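Local coordinates for calcium-dependent protein kinase, putative (Plasmodium falciparum, PDB 3MSE) that probably phosphorylates serine and threonine residues of other proteins under calcium control, its C-terminal EF-hand region, the part in this chain, binding the calcium, at residues 11-14 and 19-22; 49-54 and 58-63; 108-113 and 170-175. All coordinates share one frame; numbering follows the deposited sequence. Where two conformers were deposited one is given.

Contact 1: 11-14 and 19-22; sequences KSYM and IRNI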
loop_
_atom_site.group_PDB
_atom_site.type_symbol
_atom_site.label_atom_id
_atom_site.label_comp_id
_atom_site.label_asym_id
_atom_site.label_seq_id
_atom_site.Cartn_x
_atom_site.Cartn_y
_atom_site.Cartn_z
ATOM N N LYS A 11 -7.500 -11.652 -16.542
ATOM C CA LYS A 11 -8.131 -11.441 -17.854
ATOM C C LYS A 11 -8.110 -10.001 -18.286
ATOM O O LYS A 11 -8.033 -9.706 -19.476
ATOM C CB LYS A 11 -9.569 -11.957 -17.862
ATOM C CG LYS A 11 -9.695 -13.466 -17.942
ATOM C CD LYS A 11 -11.058 -13.874 -17.332
ATOM C CE LYS A 11 -11.551 -15.213 -17.821
ATOM N NZ LYS A 11 -12.525 -15.040 -18.966
ATOM N N SER A 12 -8.196 -9.084 -17.335
ATOM C CA SER A 12 -8.062 -7.682 -17.685
ATOM C C SER A 12 -6.587 -7.322 -17.961
ATOM O O SER A 12 -6.283 -6.566 -18.881
ATOM C CB SER A 12 -8.651 -6.798 -16.589
ATOM O OG SER A 12 -8.150 -5.489 -16.703
ATOM N N TYR A 13 -5.678 -7.894 -17.173
ATOM C CA TYR A 13 -4.233 -7.646 -17.334
ATOM C C TYR A 13 -3.747 -8.043 -18.728
ATOM O O TYR A 13 -2.995 -7.299 -19.369
ATOM C CB TYR A 13 -3.486 -8.441 -16.262
ATOM C CG TYR A 13 -1.994 -8.171 -16.125
ATOM C CD1 TYR A 13 -1.524 -7.035 -15.459
ATOM C CD2 TYR A 13 -1.065 -9.096 -16.574
ATOM C CE1 TYR A 13 -0.156 -6.816 -15.282
ATOM C CE2 TYR A 13 0.306 -8.880 -16.414
ATOM C CZ TYR A 13 0.744 -7.737 -15.751
ATOM O OH TYR A 13 2.096 -7.523 -15.600
ATOM N N MET A 14 -4.214 -9.201 -19.207
ATOM C CA MET A 14 -3.789 -9.747 -20.503
ATOM C C MET A 14 -4.116 -8.829 -21.684
ATOM O O MET A 14 -3.509 -8.949 -22.732
ATOM C CB MET A 14 -4.380 -11.154 -20.719
ATOM C CG MET A 14 -5.823 -11.181 -21.324
ATOM S SD MET A 14 -6.567 -12.832 -21.280
ATOM C CE MET A 14 -8.187 -12.454 -21.979
ATOM N N ILE A 19 4.257 -2.403 -22.084
ATOM C CA ILE A 19 4.738 -1.203 -21.367
ATOM C C ILE A 19 3.849 -0.799 -20.181
ATOM O O ILE A 19 4.354 -0.495 -19.085
ATOM C CB ILE A 19 5.010 -0.019 -22.337
ATOM C CG1 ILE A 19 6.192 -0.388 -23.260
ATOM C CG2 ILE A 19 5.305 1.267 -21.568
ATOM C CD1 ILE A 19 6.414 0.549 -24.462
ATOM N N ARG A 20 2.532 -0.822 -20.377
ATOM C CA ARG A 20 1.592 -0.617 -19.258
ATOM C C ARG A 20 1.882 -1.595 -18.137
ATOM O O ARG A 20 1.947 -1.222 -16.962
ATOM C CB ARG A 20 0.148 -0.825 -19.741
ATOM C CG ARG A 20 -0.913 -0.052 -18.993
ATOM C CD ARG A 20 -1.323 -0.590 -17.631
ATOM N NE ARG A 20 -1.651 -2.011 -17.568
ATOM C CZ ARG A 20 -2.692 -2.531 -16.901
ATOM N NH1 ARG A 20 -3.567 -1.755 -16.281
ATOM N NH2 ARG A 20 -2.874 -3.842 -16.882
ATOM N N ASN A 21 2.058 -2.857 -18.500
ATOM C CA ASN A 21 2.260 -3.885 -17.501
ATOM C C ASN A 21 3.656 -3.821 -16.856
ATOM O O ASN A 21 3.812 -4.160 -15.700
ATOM C CB ASN A 21 1.958 -5.260 -18.098
ATOM C CG ASN A 21 0.453 -5.450 -18.384
ATOM O OD1 ASN A 21 -0.367 -4.646 -17.953
ATOM N ND2 ASN A 21 0.110 -6.498 -19.114
ATOM N N ILE A 22 4.650 -3.366 -17.601
ATOM C CA ILE A 22 5.976 -3.105 -17.015
ATOM C C ILE A 22 5.859 -2.061 -15.902
ATOM O O ILE A 22 6.371 -2.260 -14.790
ATOM C CB ILE A 22 6.997 -2.719 -18.093
ATOM C CG1 ILE A 22 7.351 -3.975 -18.886
ATOM C CG2 ILE A 22 8.294 -2.121 -17.432
ATOM C CD1 ILE A 22 7.939 -3.704 -20.240
HETATM O O HOH W 1 -5.464 -4.706 -15.440
#
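The side-chain amide of N21 lies flat over the ring of Y13, across the short connection between helix 4-13 and the long helix 18-48, whose far end enters the first EF-hand loop. The evidence for an amide-aromatic stack is direct: ring and amide planes differ by 5°, and ND2 of N21 sits 3.5 Å above the Y13 ring plane, over its centre. With CG anti to the backbone N (chi1 -172°), the Y13 ring reaches the second helix although its CB does not aim there.

Hydrogen bonding fixes the amide at both ends. N21 ND2 donates to the carbonyl O of Y13 at 3.2 Å with an N-H...O angle of 166°; the acceptor lies close to the amide plane, whereas the donor stands above the carbonyl plane. The amide oxygen faces R20, whose chain bends at chi2 and chi3 and presents its guanidinium side-on. R20 NE at 3.0 Å and R20 NH2 at 2.8 Å both bond to N21 OD1, so two bonds grip one oxygen and limit rotation of the amide. R20 NH1 has a further partner in T179, tying this junction to the C terminus.

A water accepts from R20 NH2 at 3.1 Å and also meets OG of S12, a bridge that is less certain because S12 was modelled in two conformers.

Van der Waals contacts complete the junction. I84 of the second subunit packs on both Y13 and N21, and at the far end of the ring Y13 OH rests 3.4 Å from CB of N21.

Contact 2: 49-54 and 58-63; sequences DTNHNG and HREIYT. With CA (calcium ion), chain E.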
loop_
_atom_site.group_PDB
_atom_site.type_symbol
_atom_site.label_atom_id
_atom_site.label_comp_id
_atom_site.label_asym_id
_atom_site.label_seq_id
_atom_site.Cartn_x
_atom_site.Cartn_y
_atom_site.Cartn_z
ATOM N N ASP A 49 1.825 -12.020 21.391
ATOM C CA ASP A 49 0.531 -12.558 21.767
ATOM C C ASP A 49 0.715 -13.963 22.343
ATOM O O ASP A 49 0.382 -14.967 21.692
ATOM C CB ASP A 49 -0.361 -12.579 20.517
ATOM C CG ASP A 49 -1.778 -13.000 20.804
ATOM O OD1 ASP A 49 -2.249 -12.893 21.960
ATOM O OD2 ASP A 49 -2.433 -13.428 19.836
ATOM N N THR A 50 1.232 -14.026 23.569
ATOM C CA THR A 50 1.639 -15.301 24.173
ATOM C C THR A 50 0.466 -16.200 24.577
ATOM O O THR A 50 0.660 -17.383 24.813
ATOM C CB THR A 50 2.586 -15.119 25.389
ATOM O OG1 THR A 50 1.981 -14.236 26.335
ATOM C CG2 THR A 50 3.942 -14.576 24.953
ATOM N N ASN A 51 -0.738 -15.640 24.659
ATOM C CA ASN A 51 -1.928 -16.453 24.890
ATOM C C ASN A 51 -2.700 -16.705 23.597
ATOM O O ASN A 51 -3.767 -17.310 23.602
ATOM C CB ASN A 51 -2.816 -15.864 25.991
ATOM C CG ASN A 51 -3.418 -14.519 25.615
ATOM O OD1 ASN A 51 -3.118 -13.944 24.559
ATOM N ND2 ASN A 51 -4.279 -14.007 26.485
ATOM N N HIS A 52 -2.143 -16.242 22.486
ATOM C CA HIS A 52 -2.738 -16.467 21.161
ATOM C C HIS A 52 -4.257 -16.186 21.111
ATOM O O HIS A 52 -5.031 -16.992 20.581
ATOM C CB HIS A 52 -2.403 -17.881 20.647
ATOM C CG HIS A 52 -0.932 -18.185 20.617
ATOM N ND1 HIS A 52 -0.020 -17.406 19.933
ATOM C CD2 HIS A 52 -0.216 -19.186 21.184
ATOM C CE1 HIS A 52 1.194 -17.911 20.085
ATOM N NE2 HIS A 52 1.102 -18.996 20.834
ATOM N N ASN A 53 -4.669 -15.049 21.674
ATOM C CA ASN A 53 -6.065 -14.590 21.622
ATOM C C ASN A 53 -6.257 -13.454 20.591
ATOM O O ASN A 53 -7.291 -12.792 20.569
ATOM C CB ASN A 53 -6.525 -14.134 23.021
ATOM C CG ASN A 53 -5.895 -12.829 23.432
ATOM O OD1 ASN A 53 -5.019 -12.335 22.739
ATOM N ND2 ASN A 53 -6.341 -12.254 24.557
ATOM N N GLY A 54 -5.239 -13.207 19.769
ATOM C CA GLY A 54 -5.379 -12.281 18.656
ATOM C C GLY A 54 -5.340 -10.806 19.023
ATOM O O GLY A 54 -5.547 -9.949 18.168
ATOM N N HIS A 58 -1.430 -4.936 27.810
ATOM C CA HIS A 58 -0.316 -4.057 28.201
ATOM C C HIS A 58 0.905 -4.872 28.641
ATOM O O HIS A 58 2.030 -4.610 28.192
ATOM C CB HIS A 58 -0.752 -3.042 29.274
ATOM C CG HIS A 58 -1.622 -1.935 28.742
ATOM N ND1 HIS A 58 -1.722 -0.700 29.354
ATOM C CD2 HIS A 58 -2.428 -1.877 27.653
ATOM C CE1 HIS A 58 -2.561 0.062 28.677
ATOM N NE2 HIS A 58 -3.002 -0.627 27.639
ATOM N N ARG A 59 0.678 -5.867 29.492
ATOM C CA ARG A 59 1.756 -6.734 29.982
ATOM C C ARG A 59 2.502 -7.457 28.863
ATOM O O ARG A 59 3.735 -7.492 28.860
ATOM C CB ARG A 59 1.221 -7.748 30.999
ATOM C CG ARG A 59 2.251 -8.782 31.438
ATOM C CD ARG A 59 1.596 -9.919 32.218
ATOM N NE ARG A 59 0.696 -10.697 31.366
ATOM C CZ ARG A 59 1.080 -11.367 30.281
ATOM N NH1 ARG A 59 2.360 -11.345 29.884
ATOM N NH2 ARG A 59 0.182 -12.044 29.582
ATOM N N GLU A 60 1.762 -8.036 27.915
ATOM C CA GLU A 60 2.395 -8.749 26.785
ATOM C C GLU A 60 3.410 -7.881 26.032
ATOM O O GLU A 60 4.477 -8.363 25.630
ATOM C CB GLU A 60 1.358 -9.282 25.783
ATOM C CG GLU A 60 0.564 -10.516 26.291
ATOM C CD GLU A 60 -0.529 -10.971 25.316
ATOM O OE1 GLU A 60 -0.901 -12.159 25.358
ATOM O OE2 GLU A 60 -1.013 -10.157 24.490
ATOM N N ILE A 61 3.057 -6.617 25.813
ATOM C CA ILE A 61 3.946 -5.681 25.133
ATOM C C ILE A 61 5.058 -5.231 26.116
ATOM O O ILE A 61 6.231 -5.165 25.755
ATOM C CB ILE A 61 3.154 -4.454 24.618
ATOM C CG1 ILE A 61 2.149 -4.883 23.538
ATOM C CG2 ILE A 61 4.069 -3.371 24.068
ATOM C CD1 ILE A 61 1.213 -3.767 23.137
ATOM N N TYR A 62 4.655 -4.919 27.340
ATOM C CA TYR A 62 5.557 -4.395 28.361
ATOM C C TYR A 62 6.762 -5.313 28.554
ATOM O O TYR A 62 7.914 -4.868 28.491
ATOM C CB TYR A 62 4.843 -4.238 29.706
ATOM C CG TYR A 62 5.600 -3.355 30.674
ATOM C CD1 TYR A 62 6.798 -3.787 31.266
ATOM C CD2 TYR A 62 5.127 -2.077 30.990
ATOM C CE1 TYR A 62 7.503 -2.954 32.157
ATOM C CE2 TYR A 62 5.819 -1.240 31.871
ATOM C CZ TYR A 62 7.005 -1.682 32.451
ATOM O OH TYR A 62 7.691 -0.843 33.318
ATOM N N THR A 63 6.492 -6.591 28.786
ATOM C CA THR A 63 7.562 -7.521 29.140
ATOM C C THR A 63 8.568 -7.657 27.997
ATOM O O THR A 63 9.757 -7.883 28.234
ATOM C CB THR A 63 7.050 -8.913 29.593
ATOM O OG1 THR A 63 8.174 -9.740 29.907
ATOM C CG2 THR A 63 6.248 -9.622 28.494
HETATM CA CA CA E . -2.831 -11.839 23.689
HETATM O O HOH W 2 3.870 -12.410 27.279
HETATM O O HOH W 3 -0.821 -13.432 27.440
HETATM O O HOH W 4 -3.572 -11.142 25.256
#
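D49 and E60 mark the closest backbone approach, 6.6 Å between their CA atoms, where a type I turn from D49 to H52 opens the loop and E60 lies in the first turn of helix 58-67. Between them the side chains converge on a calcium ion. D49 OD1 binds it at 2.1 Å and N53 OD1 at 2.4 Å, while E60 contributes both carboxylate oxygens, OE1 and OE2, each 2.6 Å from the calcium. N51, the carbonyl O of S55 and a water, modelled rather close to the ion, bring the ligand atoms to seven.

E60 reaches the ion because its chain runs extended beyond CG, alongside D49 and pointing the same way; the two carboxylate planes are turned 72° apart. Two carboxylates this close are probably made tolerable by the calcium charge.

The backbone N of G54 donates to D49 OD2 at 2.8 Å and that of N53 to D49 OD1 at 3.3 Å, both on the syn side and 22° out of the carboxylate plane. E60 OE2 also accepts from the backbone N of S57. Exposed T50 meets the helix through a water, 2.8 Å from T50 OG1 and accepting from R59 NH1 at 3.2 Å; R59 was modelled in two conformers.

Ligands at D49, N51, N53, S55 and E60, with a bidentate glutamate in the twelfth place, define a canonical EF-hand calcium loop.

Contact 3: 108-113 and 170-175; sequences TFLKAA and QEFKDY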
loop_
_atom_site.group_PDB
_atom_site.type_symbol
_atom_site.label_atom_id
_atom_site.label_comp_id
_atom_site.label_asym_id
_atom_site.label_seq_id
_atom_site.Cartn_x
_atom_site.Cartn_y
_atom_site.Cartn_z
ATOM N N THR A 108 2.448 8.385 -3.173
ATOM C CA THR A 108 1.500 7.573 -3.942
ATOM C C THR A 108 2.228 6.547 -4.828
ATOM O O THR A 108 3.348 6.803 -5.289
ATOM C CB THR A 108 0.556 8.452 -4.818
ATOM O OG1 THR A 108 1.114 8.628 -6.123
ATOM C CG2 THR A 108 0.326 9.837 -4.180
ATOM N N PHE A 109 1.592 5.395 -5.062
ATOM C CA PHE A 109 2.155 4.341 -5.924
ATOM C C PHE A 109 2.515 4.823 -7.317
ATOM O O PHE A 109 3.551 4.441 -7.864
ATOM C CB PHE A 109 1.175 3.188 -6.059
ATOM C CG PHE A 109 1.077 2.339 -4.840
ATOM C CD1 PHE A 109 0.145 2.636 -3.847
ATOM C CD2 PHE A 109 1.914 1.239 -4.682
ATOM C CE1 PHE A 109 0.040 1.840 -2.708
ATOM C CE2 PHE A 109 1.825 0.442 -3.556
ATOM C CZ PHE A 109 0.882 0.739 -2.561
ATOM N N LEU A 110 1.647 5.648 -7.888
ATOM C CA LEU A 110 1.841 6.146 -9.234
ATOM C C LEU A 110 2.956 7.182 -9.286
ATOM O O LEU A 110 3.718 7.228 -10.254
ATOM C CB LEU A 110 0.538 6.705 -9.806
ATOM C CG LEU A 110 -0.492 5.701 -10.345
ATOM C CD1 LEU A 110 -1.753 6.422 -10.782
ATOM C CD2 LEU A 110 0.072 4.865 -11.512
ATOM N N LYS A 111 3.063 7.995 -8.235
ATOM C CA LYS A 111 4.091 9.026 -8.180
ATOM C C LYS A 111 5.464 8.388 -8.115
ATOM O O LYS A 111 6.364 8.800 -8.833
ATOM C CB LYS A 111 3.882 9.981 -6.993
ATOM C CG LYS A 111 3.932 11.474 -7.361
ATOM C CD LYS A 111 5.193 11.854 -8.124
ATOM C CE LYS A 111 5.233 13.340 -8.451
ATOM N NZ LYS A 111 6.582 13.705 -8.989
ATOM N N ALA A 112 5.600 7.371 -7.264
ATOM C CA ALA A 112 6.856 6.644 -7.094
ATOM C C ALA A 112 7.288 5.912 -8.363
ATOM O O ALA A 112 8.483 5.868 -8.677
ATOM C CB ALA A 112 6.762 5.674 -5.921
ATOM N N ALA A 113 6.321 5.340 -9.087
ATOM C CA ALA A 113 6.606 4.690 -10.361
ATOM C C ALA A 113 7.097 5.706 -11.394
ATOM O O ALA A 113 8.101 5.480 -12.069
ATOM C CB ALA A 113 5.369 3.941 -10.876
ATOM N N GLN A 170 0.697 14.223 -14.408
ATOM C CA GLN A 170 -0.757 14.273 -14.530
ATOM C C GLN A 170 -1.245 13.439 -15.715
ATOM O O GLN A 170 -2.201 12.680 -15.582
ATOM C CB GLN A 170 -1.255 15.728 -14.621
ATOM C CG GLN A 170 -2.711 15.925 -14.180
ATOM C CD GLN A 170 -2.948 15.544 -12.721
ATOM O OE1 GLN A 170 -3.885 14.812 -12.410
ATOM N NE2 GLN A 170 -2.089 16.026 -11.823
ATOM N N GLU A 171 -0.577 13.580 -16.857
ATOM C CA GLU A 171 -0.891 12.790 -18.056
ATOM C C GLU A 171 -0.565 11.307 -17.856
ATOM O O GLU A 171 -1.269 10.433 -18.368
ATOM C CB GLU A 171 -0.117 13.308 -19.258
ATOM C CG GLU A 171 -0.342 14.775 -19.581
ATOM C CD GLU A 171 0.602 15.273 -20.664
ATOM O OE1 GLU A 171 0.189 16.134 -21.473
ATOM O OE2 GLU A 171 1.758 14.796 -20.714
ATOM N N PHE A 172 0.508 11.045 -17.108
ATOM C CA PHE A 172 0.898 9.689 -16.737
ATOM C C PHE A 172 -0.197 9.079 -15.871
ATOM O O PHE A 172 -0.701 7.993 -16.166
ATOM C CB PHE A 172 2.228 9.711 -15.979
ATOM C CG PHE A 172 2.617 8.387 -15.390
ATOM C CD1 PHE A 172 2.459 8.146 -14.035
ATOM C CD2 PHE A 172 3.149 7.375 -16.197
ATOM C CE1 PHE A 172 2.827 6.914 -13.479
ATOM C CE2 PHE A 172 3.521 6.141 -15.658
ATOM C CZ PHE A 172 3.359 5.907 -14.301
ATOM N N LYS A 173 -0.566 9.804 -14.816
ATOM C CA LYS A 173 -1.587 9.380 -13.867
ATOM C C LYS A 173 -2.923 9.153 -14.557
ATOM O O LYS A 173 -3.599 8.160 -14.302
ATOM C CB LYS A 173 -1.749 10.425 -12.758
ATOM C CG LYS A 173 -2.695 10.010 -11.633
ATOM C CD LYS A 173 -3.575 11.169 -11.196
ATOM C CE LYS A 173 -2.945 12.020 -10.097
ATOM N NZ LYS A 173 -3.493 11.684 -8.742
ATOM N N ASP A 174 -3.295 10.084 -15.428
ATOM C CA ASP A 174 -4.560 10.001 -16.150
ATOM C C ASP A 174 -4.594 8.781 -17.054
ATOM O O ASP A 174 -5.615 8.094 -17.119
ATOM C CB ASP A 174 -4.816 11.271 -16.970
ATOM C CG ASP A 174 -5.188 12.480 -16.100
ATOM O OD1 ASP A 174 -5.474 12.316 -14.892
ATOM O OD2 ASP A 174 -5.182 13.608 -16.642
ATOM N N TYR A 175 -3.488 8.496 -17.749
ATOM C CA TYR A 175 -3.463 7.289 -18.583
ATOM C C TYR A 175 -3.598 6.013 -17.753
ATOM O O TYR A 175 -4.431 5.159 -18.056
ATOM C CB TYR A 175 -2.242 7.205 -19.506
ATOM C CG TYR A 175 -2.205 5.880 -20.244
ATOM C CD1 TYR A 175 -3.034 5.647 -21.340
ATOM C CD2 TYR A 175 -1.369 4.841 -19.814
ATOM C CE1 TYR A 175 -3.021 4.418 -22.008
ATOM C CE2 TYR A 175 -1.344 3.611 -20.470
ATOM C CZ TYR A 175 -2.169 3.408 -21.567
ATOM O OH TYR A 175 -2.147 2.190 -22.214
#
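F172 has CG anti to its own backbone N (chi1 172°) and L110 has CG anti to its carbonyl carbon (chi1 -79°), and with these torsions the ring of the first and the branched end of the second cross obliquely between two helices. The ring is approached at CE1: the L110 methyl CD2 lies 4.0 Å from F172 CE1, and the carbonyl O of L110 comes to 3.4 Å from the same carbon. One turn on, A113 CB stands 4.4 Å from CZ of F172. The other methyl of L110 works separately, CD1 touching CG of K173 at 3.8 Å, where the lysine's aliphatic root lines the edge of the contact.

The axes of segments 109-113 and 170-175 come within 10.3 Å, their N-to-C directions 125° apart. Helix 109-117 enters the EF-hand loop that binds the second calcium, beginning at D118; helix 169-177, the last of the lobe, packs on that entering helix. The F172 side chain is about 9 Å from that of D118, near the metal site but not among its ligands.

F114 meets F172 edge-to-face, while I125 and I167 also touch the ring and I23 reaches it from helix 18-48. M27 of that helix packs on L110. At the N-terminal end of helix 109-117, T108 OG1 accepts from the backbone N of K111 at 2.9 Å, an ST motif.

From the N terminus, contact 1 closes the short turn between helix 4-13 and helix 18-48. The long helix then carries the chain away to contact 2, which closes the calcium loop between its far end and helix 58-67; the centres of contacts 1 and 2 are about 44 Å apart, on opposite sides of the chain's centre. Contact 3 has the widest span, with 56 residues between its segments, and joins helix 109-117 to helix 169-177 in the second, C-terminal EF-hand lobe. The three follow in series, so none nests or crosses. Contacts 1 and 3 touch, R20 CG lying 4.0 Å from Y175 CE2, so the N-terminal junction rests on the C-terminal lobe. Both also meet the second subunit.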